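Local structure of dihydrofolate reductase (Enterococcus faecalis, 4M7U) at residues I69-N74 and E89-Y94. The protein probably catalyses the NADPH-dependent reduction of 7,8-dihydrofolate to tetrahydrofolate, a key step in folate metabolism that supports glycine, purine and DNA precursor synthesis. Sequence-based numbering, arbitrary orientation.
With NAP (NADP nicotinamide-adenine-dinucleotide phosphate), chain B.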
loop_
_atom_site.group_PDB
_atom_site.type_symbol
_atom_site.label_atom_id
_atom_site.label_comp_id
_atom_site.label_asym_id
_atom_site.label_seq_id
_atom_site.Cartn_x
_atom_site.Cartn_y
_atom_site.Cartn_z
ATOM N N ILE A 69 4.342 -5.972 8.292
ATOM C CA ILE A 69 4.853 -5.092 9.354
ATOM C C ILE A 69 3.794 -4.040 9.741
ATOM O O ILE A 69 3.257 -3.347 8.871
ATOM C CB ILE A 69 6.149 -4.360 8.925
ATOM C CG1 ILE A 69 7.278 -5.359 8.623
ATOM C CG2 ILE A 69 6.590 -3.386 10.004
ATOM C CD1 ILE A 69 8.439 -4.746 7.835
ATOM N N VAL A 70 3.477 -3.924 11.034
ATOM C CA VAL A 70 2.579 -2.852 11.494
ATOM C C VAL A 70 3.369 -1.707 12.130
ATOM O O VAL A 70 4.238 -1.934 12.985
ATOM C CB VAL A 70 1.488 -3.359 12.452
ATOM C CG1 VAL A 70 0.632 -2.214 12.916
ATOM C CG2 VAL A 70 0.614 -4.391 11.740
ATOM N N LEU A 71 3.090 -0.482 11.685
ATOM C CA LEU A 71 3.845 0.686 12.130
ATOM C C LEU A 71 3.047 1.404 13.222
ATOM O O LEU A 71 1.860 1.688 13.040
ATOM C CB LEU A 71 4.098 1.613 10.934
ATOM C CG LEU A 71 5.126 2.743 10.981
ATOM C CD1 LEU A 71 6.458 2.243 11.495
ATOM C CD2 LEU A 71 5.286 3.324 9.577
ATOM N N THR A 72 3.684 1.669 14.364
ATOM C CA THR A 72 3.019 2.335 15.492
ATOM C C THR A 72 4.057 2.947 16.413
ATOM O O THR A 72 5.155 2.420 16.529
ATOM C CB THR A 72 2.108 1.348 16.293
ATOM O OG1 THR A 72 1.474 2.027 17.392
ATOM C CG2 THR A 72 2.917 0.176 16.823
ATOM N N SER A 73 3.722 4.070 17.049
ATOM C CA SER A 73 4.641 4.702 17.995
ATOM C C SER A 73 4.574 4.033 19.374
ATOM O O SER A 73 5.455 4.223 20.209
ATOM C CB SER A 73 4.362 6.203 18.108
ATOM O OG SER A 73 3.074 6.441 18.648
ATOM N N ASN A 74 3.527 3.240 19.592
ATOM C CA ASN A 74 3.320 2.512 20.846
ATOM C C ASN A 74 4.330 1.359 21.043
ATOM O O ASN A 74 4.287 0.348 20.326
ATOM C CB ASN A 74 1.877 1.993 20.855
ATOM C CG ASN A 74 1.518 1.215 22.118
ATOM O OD1 ASN A 74 2.341 1.014 23.015
ATOM N ND2 ASN A 74 0.260 0.774 22.187
ATOM N N GLU A 89 12.603 5.061 9.820
ATOM C CA GLU A 89 13.989 4.591 9.756
ATOM C C GLU A 89 14.038 3.076 9.895
ATOM O O GLU A 89 14.686 2.397 9.097
ATOM C CB GLU A 89 14.867 5.260 10.824
ATOM C CG GLU A 89 14.976 6.787 10.699
ATOM C CD GLU A 89 13.688 7.523 11.094
ATOM O OE1 GLU A 89 12.993 7.071 12.031
ATOM O OE2 GLU A 89 13.361 8.551 10.461
ATOM N N GLU A 90 13.312 2.557 10.885
ATOM C CA GLU A 90 13.260 1.124 11.163
ATOM C C GLU A 90 12.715 0.345 9.963
ATOM O O GLU A 90 13.259 -0.702 9.609
ATOM C CB GLU A 90 12.403 0.861 12.412
ATOM C CG GLU A 90 12.796 -0.371 13.224
ATOM C CD GLU A 90 11.850 -0.629 14.405
ATOM O OE1 GLU A 90 11.233 0.339 14.903
ATOM O OE2 GLU A 90 11.704 -1.804 14.825
ATOM N N ILE A 91 11.652 0.860 9.338
ATOM C CA ILE A 91 11.108 0.275 8.110
ATOM C C ILE A 91 12.178 0.256 7.014
ATOM O O ILE A 91 12.378 -0.755 6.343
ATOM C CB ILE A 91 9.887 1.069 7.575
ATOM C CG1 ILE A 91 8.720 1.042 8.570
ATOM C CG2 ILE A 91 9.440 0.525 6.209
ATOM C CD1 ILE A 91 8.163 -0.343 8.839
ATOM N N LEU A 92 12.877 1.373 6.838
ATOM C CA LEU A 92 13.890 1.463 5.777
ATOM C C LEU A 92 15.075 0.511 5.996
ATOM O O LEU A 92 15.661 -0.003 5.033
ATOM C CB LEU A 92 14.358 2.910 5.608
ATOM C CG LEU A 92 13.261 3.844 5.085
ATOM C CD1 LEU A 92 13.762 5.279 4.955
ATOM C CD2 LEU A 92 12.740 3.333 3.751
ATOM N N ALA A 93 15.409 0.253 7.258
ATOM C CA ALA A 93 16.517 -0.641 7.564
ATOM C C ALA A 93 16.160 -2.084 7.243
ATOM O O ALA A 93 16.995 -2.847 6.743
ATOM C CB ALA A 93 16.932 -0.499 9.023
ATOM N N TYR A 94 14.925 -2.466 7.552
ATOM C CA TYR A 94 14.412 -3.784 7.178
ATOM C C TYR A 94 14.392 -3.933 5.649
ATOM O O TYR A 94 14.838 -4.953 5.108
ATOM C CB TYR A 94 12.998 -3.979 7.734
ATOM C CG TYR A 94 12.304 -5.244 7.245
ATOM C CD1 TYR A 94 12.329 -6.409 8.000
ATOM C CD2 TYR A 94 11.608 -5.265 6.037
ATOM C CE1 TYR A 94 11.682 -7.567 7.561
ATOM C CE2 TYR A 94 10.972 -6.416 5.588
ATOM C CZ TYR A 94 11.005 -7.560 6.356
ATOM O OH TYR A 94 10.367 -8.702 5.910
HETATM P PA NAP B . -2.740 4.818 8.861
HETATM O O1A NAP B . -1.677 5.517 7.959
HETATM O O2A NAP B . -3.116 3.444 8.341
HETATM O O5B NAP B . -2.146 4.610 10.295
HETATM C C5B NAP B . -1.706 5.708 11.039
HETATM C C4B NAP B . -0.932 5.269 12.241
HETATM O O4B NAP B . 0.267 4.418 11.956
HETATM C C3B NAP B . -0.538 6.241 13.327
HETATM O O3B NAP B . -1.488 6.871 14.102
HETATM C C2B NAP B . 0.560 5.513 14.007
HETATM O O2B NAP B . 0.260 4.592 14.990
HETATM C C1B NAP B . 1.314 5.092 12.764
HETATM N N9A NAP B . 2.513 5.543 12.128
HETATM C C8A NAP B . 2.555 6.125 10.929
HETATM N N7A NAP B . 3.890 6.583 10.730
HETATM C C5A NAP B . 4.629 6.276 11.874
HETATM C C6A NAP B . 5.972 6.502 12.201
HETATM N N6A NAP B . 6.836 7.165 11.260
HETATM N N1A NAP B . 6.414 6.091 13.387
HETATM C C2A NAP B . 5.589 5.452 14.277
HETATM N N3A NAP B . 4.253 5.227 13.954
HETATM C C4A NAP B . 3.813 5.647 12.757
HETATM O O3 NAP B . -4.032 5.711 9.047
HETATM P PN NAP B . -4.549 6.815 8.031
HETATM O O1N NAP B . -3.581 8.040 8.048
HETATM O O2N NAP B . -4.676 6.292 6.617
HETATM O O5D NAP B . -6.001 7.183 8.546
HETATM C C5D NAP B . -6.704 6.178 9.236
HETATM C C4D NAP B . -7.718 6.608 10.281
HETATM O O4D NAP B . -7.887 8.048 10.586
HETATM C C3D NAP B . -9.113 5.982 10.316
HETATM O O3D NAP B . -9.452 5.189 11.325
HETATM C C2D NAP B . -10.051 7.117 10.015
HETATM O O2D NAP B . -11.384 7.055 10.362
HETATM C C1D NAP B . -9.292 8.390 10.329
HETATM N N1N NAP B . -9.629 9.717 9.873
HETATM C C2N NAP B . -10.847 10.457 10.162
HETATM C C3N NAP B . -10.997 11.911 9.698
HETATM C C7N NAP B . -11.850 12.790 10.539
HETATM O O7N NAP B . -11.797 12.659 11.755
HETATM N N7N NAP B . -12.977 13.442 9.955
HETATM C C4N NAP B . -10.043 12.498 8.627
HETATM C C5N NAP B . -8.939 11.512 8.156
HETATM C C6N NAP B . -8.864 10.073 8.702
HETATM P P2B NAP B . 0.108 5.120 16.463
HETATM O O1X NAP B . -1.051 6.168 16.518
HETATM O O2X NAP B . -0.274 3.905 17.364
HETATM O O3X NAP B . 1.409 5.759 16.889
#
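O3X of the NADP 2'-phosphate is gripped twice by S73. The backbone N of S73 donates to O3X at 2.9 Å, nearly straight (160°). S73 OG donates to the same O3X at 2.5 Å. S73 holds its hydroxyl between its own N and carbonyl carbon, which lets OG and N converge on one oxygen. The neighbouring phosphate oxygen O2X takes a hydrogen bond from T72 OG1 at 2.6 Å. That hydroxyl also accepts from N74 N, closing an ST turn that fixes its rotation and presents it to the phosphate.

One residue earlier, L71 serves both cofactor and helix. Its CG rests against the adenine, 3.6 Å from C4A of NADP, and CD2 lies near N7A and C5A. The other methyl, CD1, reaches across to the helix and meets I91 CG1 at 3.9 Å. E113 and V110, both cofactor-binding residues, also lie close to the L71 side chain.

Farther from the cofactor, I69 continues the apolar packing. I69 and I91 run past each other in opposite directions, with I69 CG2 against I91 CD1 at 3.6 Å. The longer branch of I69, anti to the carbonyl carbon (chi1 -62°), carries CD1 over a face of the Y94 ring in a CH-pi contact, shifted toward the CD2 side. Beyond the ring, Y94 OH is hydrogen-bonded to T47 OG1 on the adjoining strand 47-51.

Strand 69-71 and helix 89-94 run nearly antiparallel (161°), as helix 88-97 packs on strand 67-71 in the sheet of the dihydrofolate reductase fold. The C-terminal end of the strand opens into the pocket for the adenine and 2'-phosphate of NADP(H).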